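Local coordinates for afamin (Homo sapiens, PDB 6FAK), which carries hydrophobic molecules such as vitamin E in body fluids and keeps lipidated Wnt proteins soluble and active, at residues 229-234 and 333-338; 402-407 and 521-526. All blocks are in the same frame, centred on the assembly; numbering follows the deposited sequence.

Contact 1: 229-234 and 333-338; sequences IEFKEL and FTFEYS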
loop_
_atom_site.group_PDB
_atom_site.type_symbol
_atom_site.label_atom_id
_atom_site.label_comp_id
_atom_site.label_asym_id
_atom_site.label_seq_id
_atom_site.Cartn_x
_atom_site.Cartn_y
_atom_site.Cartn_z
ATOM N N ILE A 229 14.526 -13.327 -18.893
ATOM C CA ILE A 229 14.861 -14.392 -17.938
ATOM C C ILE A 229 14.355 -15.760 -18.387
ATOM O O ILE A 229 13.292 -15.839 -18.995
ATOM C CB ILE A 229 14.272 -14.035 -16.539
ATOM C CG1 ILE A 229 14.882 -14.877 -15.422
ATOM C CG2 ILE A 229 12.735 -14.163 -16.528
ATOM C CD1 ILE A 229 14.370 -14.418 -14.059
ATOM N N GLU A 230 15.086 -16.841 -18.084
ATOM C CA GLU A 230 14.594 -18.243 -18.310
ATOM C C GLU A 230 13.618 -18.676 -17.251
ATOM O O GLU A 230 13.775 -18.311 -16.072
ATOM C CB GLU A 230 15.735 -19.283 -18.401
ATOM C CG GLU A 230 15.808 -20.411 -17.331
ATOM C CD GLU A 230 15.559 -21.867 -17.817
ATOM O OE1 GLU A 230 14.364 -22.279 -18.070
ATOM O OE2 GLU A 230 16.570 -22.653 -17.850
ATOM N N PHE A 231 12.663 -19.525 -17.640
ATOM C CA PHE A 231 11.597 -19.954 -16.738
ATOM C C PHE A 231 12.135 -20.533 -15.414
ATOM O O PHE A 231 11.707 -20.138 -14.341
ATOM C CB PHE A 231 10.635 -20.901 -17.452
ATOM C CG PHE A 231 9.465 -21.332 -16.608
ATOM C CD1 PHE A 231 8.530 -20.408 -16.186
ATOM C CD2 PHE A 231 9.293 -22.654 -16.245
ATOM C CE1 PHE A 231 7.459 -20.789 -15.404
ATOM C CE2 PHE A 231 8.215 -23.041 -15.475
ATOM C CZ PHE A 231 7.298 -22.101 -15.051
ATOM N N LYS A 232 13.075 -21.461 -15.492
ATOM C CA LYS A 232 13.614 -22.077 -14.299
ATOM C C LYS A 232 14.243 -21.063 -13.341
ATOM O O LYS A 232 14.056 -21.159 -12.127
ATOM C CB LYS A 232 14.601 -23.203 -14.653
ATOM C CG LYS A 232 13.890 -24.429 -15.113
ATOM C CD LYS A 232 14.852 -25.565 -15.497
ATOM C CE LYS A 232 15.762 -26.128 -14.387
ATOM N NZ LYS A 232 15.086 -26.931 -13.339
ATOM N N GLU A 233 15.006 -20.104 -13.877
ATOM C CA GLU A 233 15.626 -19.052 -13.078
ATOM C C GLU A 233 14.543 -18.121 -12.450
ATOM O O GLU A 233 14.671 -17.766 -11.304
ATOM C CB GLU A 233 16.588 -18.218 -13.913
ATOM C CG GLU A 233 17.472 -17.301 -13.109
ATOM C CD GLU A 233 18.380 -18.067 -12.143
ATOM O OE1 GLU A 233 19.219 -18.877 -12.609
ATOM O OE2 GLU A 233 18.248 -17.864 -10.915
ATOM N N LEU A 234 13.523 -17.763 -13.220
ATOM C CA LEU A 234 12.353 -17.022 -12.715
ATOM C C LEU A 234 11.661 -17.743 -11.541
ATOM O O LEU A 234 11.371 -17.139 -10.479
ATOM C CB LEU A 234 11.390 -16.776 -13.874
ATOM C CG LEU A 234 10.089 -15.967 -13.767
ATOM C CD1 LEU A 234 8.976 -16.754 -13.198
ATOM C CD2 LEU A 234 10.306 -14.725 -12.953
ATOM N N PHE A 333 2.343 -20.344 -18.190
ATOM C CA PHE A 333 1.426 -19.455 -18.920
ATOM C C PHE A 333 1.563 -17.996 -18.436
ATOM O O PHE A 333 1.712 -17.082 -19.238
ATOM C CB PHE A 333 -0.037 -19.901 -18.794
ATOM C CG PHE A 333 -0.985 -18.916 -19.413
ATOM C CD1 PHE A 333 -1.120 -18.841 -20.792
ATOM C CD2 PHE A 333 -1.684 -17.995 -18.600
ATOM C CE1 PHE A 333 -1.969 -17.896 -21.358
ATOM C CE2 PHE A 333 -2.540 -17.071 -19.155
ATOM C CZ PHE A 333 -2.689 -17.004 -20.528
ATOM N N THR A 334 1.607 -17.815 -17.126
ATOM C CA THR A 334 1.670 -16.498 -16.547
ATOM C C THR A 334 3.009 -15.805 -16.987
ATOM O O THR A 334 3.014 -14.671 -17.443
ATOM C CB THR A 334 1.525 -16.548 -15.013
ATOM O OG1 THR A 334 0.318 -17.242 -14.610
ATOM C CG2 THR A 334 1.570 -15.125 -14.461
ATOM N N PHE A 335 4.107 -16.564 -16.888
ATOM C CA PHE A 335 5.439 -16.147 -17.369
ATOM C C PHE A 335 5.404 -15.697 -18.835
ATOM O O PHE A 335 5.795 -14.563 -19.174
ATOM C CB PHE A 335 6.432 -17.277 -17.143
ATOM C CG PHE A 335 7.705 -17.148 -17.899
ATOM C CD1 PHE A 335 8.630 -16.159 -17.566
ATOM C CD2 PHE A 335 8.008 -18.036 -18.933
ATOM C CE1 PHE A 335 9.845 -16.079 -18.268
ATOM C CE2 PHE A 335 9.205 -17.950 -19.627
ATOM C CZ PHE A 335 10.127 -16.968 -19.304
ATOM N N GLU A 336 4.948 -16.591 -19.694
ATOM C CA GLU A 336 4.965 -16.325 -21.143
ATOM C C GLU A 336 4.026 -15.160 -21.516
ATOM O O GLU A 336 4.425 -14.274 -22.321
ATOM C CB GLU A 336 4.590 -17.577 -21.936
ATOM C CG GLU A 336 5.618 -18.711 -21.885
ATOM C CD GLU A 336 6.992 -18.350 -22.489
ATOM O OE1 GLU A 336 7.123 -17.342 -23.179
ATOM O OE2 GLU A 336 7.981 -19.085 -22.268
ATOM N N TYR A 337 2.816 -15.143 -20.935
ATOM C CA TYR A 337 1.834 -14.099 -21.249
ATOM C C TYR A 337 2.271 -12.735 -20.677
ATOM O O TYR A 337 2.204 -11.698 -21.383
ATOM C CB TYR A 337 0.411 -14.480 -20.760
ATOM C CG TYR A 337 -0.673 -13.690 -21.456
ATOM C CD1 TYR A 337 -1.029 -12.432 -21.017
ATOM C CD2 TYR A 337 -1.279 -14.177 -22.641
ATOM C CE1 TYR A 337 -1.964 -11.665 -21.693
ATOM C CE2 TYR A 337 -2.255 -13.409 -23.327
ATOM C CZ TYR A 337 -2.607 -12.164 -22.814
ATOM O OH TYR A 337 -3.533 -11.357 -23.453
ATOM N N SER A 338 2.739 -12.715 -19.429
ATOM C CA SER A 338 3.201 -11.460 -18.793
ATOM C C SER A 338 4.403 -10.810 -19.488
ATOM O O SER A 338 4.406 -9.603 -19.719
ATOM C CB SER A 338 3.507 -11.655 -17.318
ATOM O OG SER A 338 2.365 -12.173 -16.645
#
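Phe335 meets Ile229, Phe231 and Leu234 with a single ring, and its own share of the buried surface, 111 of 204 Å², exceeds that of all the other residues together. With CG anti to the backbone N (chi1 164°), the ring leaves helix 326-339 and enters the turn that opens helix 231-250. The packing is closest at two places. Ile229 O lies near the ring plane, at its edge, 3.4 Å from Phe335 CZ, a position that sets the carbonyl oxygen against the electropositive rim. Phe231 comes over one face, led by its CA and CB, and its CD1 reaches Phe335 CD2 at 3.7 Å. The two rings are neither stacked nor edge-to-face: their planes differ by 48° and their centroids are 5.5 Å apart. Leu234 is a looser neighbour, its CG 4.1 Å from Phe335 CD1, while Ile229 CG2 comes to 3.9 Å from CE1. Leu222 and Ser223 of helix 216-225 continue this packing beyond the two segments.

The opposite character appears at Glu230 and Lys232, which are exposed. Glu230 is the N-cap: Lys232 N donates to Glu230 OE1 (3.0 Å, nearly straight at 172°), reaching it from above the carboxylate plane. Phe231, partly exposed, also has a cation-pi partner in Lys332. Segment 229-234 belongs to the region that forms the pocket for hydrophobic ligands in the second albumin domain. While Glu233 and Glu336 pair outside the two segments, with His266 and with Lys332, Arg339 and Arg340, the join to helix 326-339 itself rests on apolar burial and a carbonyl at the ring edge.

Contact 2: 402-407 and 521-526; sequences GKDGLK and ELQRKT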
loop_
_atom_site.group_PDB
_atom_site.type_symbol
_atom_site.label_atom_id
_atom_site.label_comp_id
_atom_site.label_asym_id
_atom_site.label_seq_id
_atom_site.Cartn_x
_atom_site.Cartn_y
_atom_site.Cartn_z
ATOM N N GLY A 402 -11.008 17.734 -13.769
ATOM C CA GLY A 402 -9.827 17.952 -12.932
ATOM C C GLY A 402 -9.783 17.055 -11.726
ATOM O O GLY A 402 -10.701 16.266 -11.486
ATOM N N LYS A 403 -8.716 17.155 -10.966
ATOM C CA LYS A 403 -8.451 16.259 -9.853
ATOM C C LYS A 403 -9.524 16.308 -8.727
ATOM O O LYS A 403 -10.079 15.268 -8.299
ATOM C CB LYS A 403 -7.082 16.574 -9.287
ATOM C CG LYS A 403 -6.726 15.779 -8.063
ATOM C CD LYS A 403 -5.567 16.387 -7.290
ATOM C CE LYS A 403 -5.112 15.412 -6.206
ATOM N NZ LYS A 403 -5.102 16.033 -4.862
ATOM N N ASP A 404 -9.788 17.527 -8.274
ATOM C CA ASP A 404 -10.738 17.792 -7.214
ATOM C C ASP A 404 -12.159 17.363 -7.593
ATOM O O ASP A 404 -12.834 16.667 -6.815
ATOM C CB ASP A 404 -10.735 19.283 -6.863
ATOM C CG ASP A 404 -9.453 19.753 -6.208
ATOM O OD1 ASP A 404 -8.624 18.966 -5.783
ATOM O OD2 ASP A 404 -9.319 20.969 -6.047
ATOM N N GLY A 405 -12.585 17.739 -8.794
ATOM C CA GLY A 405 -13.926 17.390 -9.313
ATOM C C GLY A 405 -14.170 15.893 -9.419
ATOM O O GLY A 405 -15.232 15.391 -9.039
ATOM N N LEU A 406 -13.172 15.166 -9.908
ATOM C CA LEU A 406 -13.257 13.727 -9.961
ATOM C C LEU A 406 -13.248 13.138 -8.557
ATOM O O LEU A 406 -13.947 12.182 -8.323
ATOM C CB LEU A 406 -12.087 13.092 -10.757
ATOM C CG LEU A 406 -12.221 11.575 -11.026
ATOM C CD1 LEU A 406 -13.553 11.152 -11.638
ATOM C CD2 LEU A 406 -11.080 11.077 -11.896
ATOM N N LYS A 407 -12.412 13.682 -7.669
ATOM C CA LYS A 407 -12.324 13.221 -6.282
ATOM C C LYS A 407 -13.705 13.267 -5.597
ATOM O O LYS A 407 -14.091 12.291 -4.951
ATOM C CB LYS A 407 -11.288 14.008 -5.494
ATOM C CG LYS A 407 -11.076 13.521 -4.069
ATOM C CD LYS A 407 -9.879 14.113 -3.345
ATOM C CE LYS A 407 -9.718 15.634 -3.436
ATOM N NZ LYS A 407 -10.957 16.446 -3.344
ATOM N N GLU A 521 -4.491 20.500 4.084
ATOM C CA GLU A 521 -5.381 20.613 5.253
ATOM C C GLU A 521 -6.744 21.276 4.906
ATOM O O GLU A 521 -7.788 20.848 5.404
ATOM C CB GLU A 521 -4.668 21.304 6.442
ATOM C CG GLU A 521 -4.603 22.832 6.427
ATOM C CD GLU A 521 -3.597 23.417 5.441
ATOM O OE1 GLU A 521 -3.487 22.930 4.292
ATOM O OE2 GLU A 521 -2.915 24.394 5.825
ATOM N N LEU A 522 -6.734 22.287 4.041
ATOM C CA LEU A 522 -7.983 22.883 3.547
ATOM C C LEU A 522 -8.681 21.977 2.537
ATOM O O LEU A 522 -9.916 21.957 2.454
ATOM C CB LEU A 522 -7.727 24.249 2.909
ATOM C CG LEU A 522 -8.901 25.234 2.773
ATOM C CD1 LEU A 522 -8.315 26.637 2.644
ATOM C CD2 LEU A 522 -9.843 24.935 1.606
ATOM N N GLN A 523 -7.894 21.264 1.738
ATOM C CA GLN A 523 -8.450 20.246 0.874
ATOM C C GLN A 523 -9.139 19.156 1.735
ATOM O O GLN A 523 -10.245 18.735 1.418
ATOM C CB GLN A 523 -7.369 19.624 -0.027
ATOM C CG GLN A 523 -7.914 18.660 -1.080
ATOM C CD GLN A 523 -8.925 19.337 -2.001
ATOM O OE1 GLN A 523 -8.555 20.222 -2.776
ATOM N NE2 GLN A 523 -10.218 18.958 -1.886
ATOM N N ARG A 524 -8.464 18.715 2.798
ATOM C CA ARG A 524 -8.956 17.636 3.644
ATOM C C ARG A 524 -10.263 18.021 4.367
ATOM O O ARG A 524 -11.171 17.204 4.472
ATOM C CB ARG A 524 -7.877 17.128 4.624
ATOM C CG ARG A 524 -8.230 15.776 5.250
ATOM C CD ARG A 524 -7.035 14.980 5.785
ATOM N NE ARG A 524 -6.564 13.985 4.821
ATOM C CZ ARG A 524 -6.829 12.666 4.815
ATOM N NH1 ARG A 524 -7.604 12.097 5.765
ATOM N NH2 ARG A 524 -6.331 11.904 3.849
ATOM N N LYS A 525 -10.365 19.265 4.800
ATOM C CA LYS A 525 -11.590 19.816 5.402
ATOM C C LYS A 525 -12.793 19.817 4.482
ATOM O O LYS A 525 -13.917 19.475 4.895
ATOM C CB LYS A 525 -11.336 21.247 5.895
ATOM C CG LYS A 525 -12.528 22.227 5.888
ATOM C CD LYS A 525 -13.582 21.941 6.976
ATOM C CE LYS A 525 -15.002 22.407 6.603
ATOM N NZ LYS A 525 -16.013 22.175 7.687
ATOM N N THR A 526 -12.586 20.266 3.255
ATOM C CA THR A 526 -13.615 20.173 2.216
ATOM C C THR A 526 -14.061 18.710 1.968
ATOM O O THR A 526 -15.262 18.428 1.848
ATOM C CB THR A 526 -13.086 20.786 0.923
ATOM O OG1 THR A 526 -12.831 22.172 1.176
ATOM C CG2 THR A 526 -14.089 20.637 -0.261
#
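The carboxylate of Asp404 and the amide of Gln523 meet obliquely, planes 49° apart. Gln523 OE1 stands above the carboxylate plane and forward of the two oxygens, nearly midway between them, at 3.3 Å from Asp404 OD1 and 3.4 Å from Asp404 OD2. On the amide, one face receives both neighbours: Asp404 OD1 beside the OE1 end and Lys407 NZ beside the NE2 end, with Lys407 NZ 3.0 Å from Gln523 NE2. As modelled, like meets like at both ends, so the amide is probably turned over; reversed, it would put nitrogen near the carboxylate and oxygen near the ammonium, though both lie well out of the amide plane and the bonding stays undecided. Gln523 bends at chi2 (58°) to bring the amide across to helix 376-417, and Lys407, bent at chi3 (47°) and chi4, brings NZ over the amide face and on to a salt bridge with Asp527, one turn further along helix 521-536.

Replacing Gln523 with an alanine would probably open a gap between the helices and leave Asp404 without its polar neighbour. Lys403 and Arg524 turn instead to helix 423-440, where they pair with Glu431 and Glu424. Helices 376-417 and 521-536 of the third albumin domain are therefore joined here by polar groups, a glutamine amide with a carboxylate and an ammonium group over one face, and a buried lysine whose charge is answered by Asp527.

In the fold
Contact 1 joins a helix to the start of another and the loop before it; contact 2 joins two helices. They share no element: contact 1 lies in the second albumin domain and contact 2 in the third, on opposite sides of the chain's centre, with nearest atoms about 26 Å apart. Contact 1 is the more buried by residue class although its centre is further from the chain's centre, about 26 Å against 21 Å. There, apolar side chains close around one ring. Contact 2 is only partly buried, covers less surface (121 against 204 Å²) and relies on an amide among charged groups. In each, one residue of the later segment carries most of the meeting.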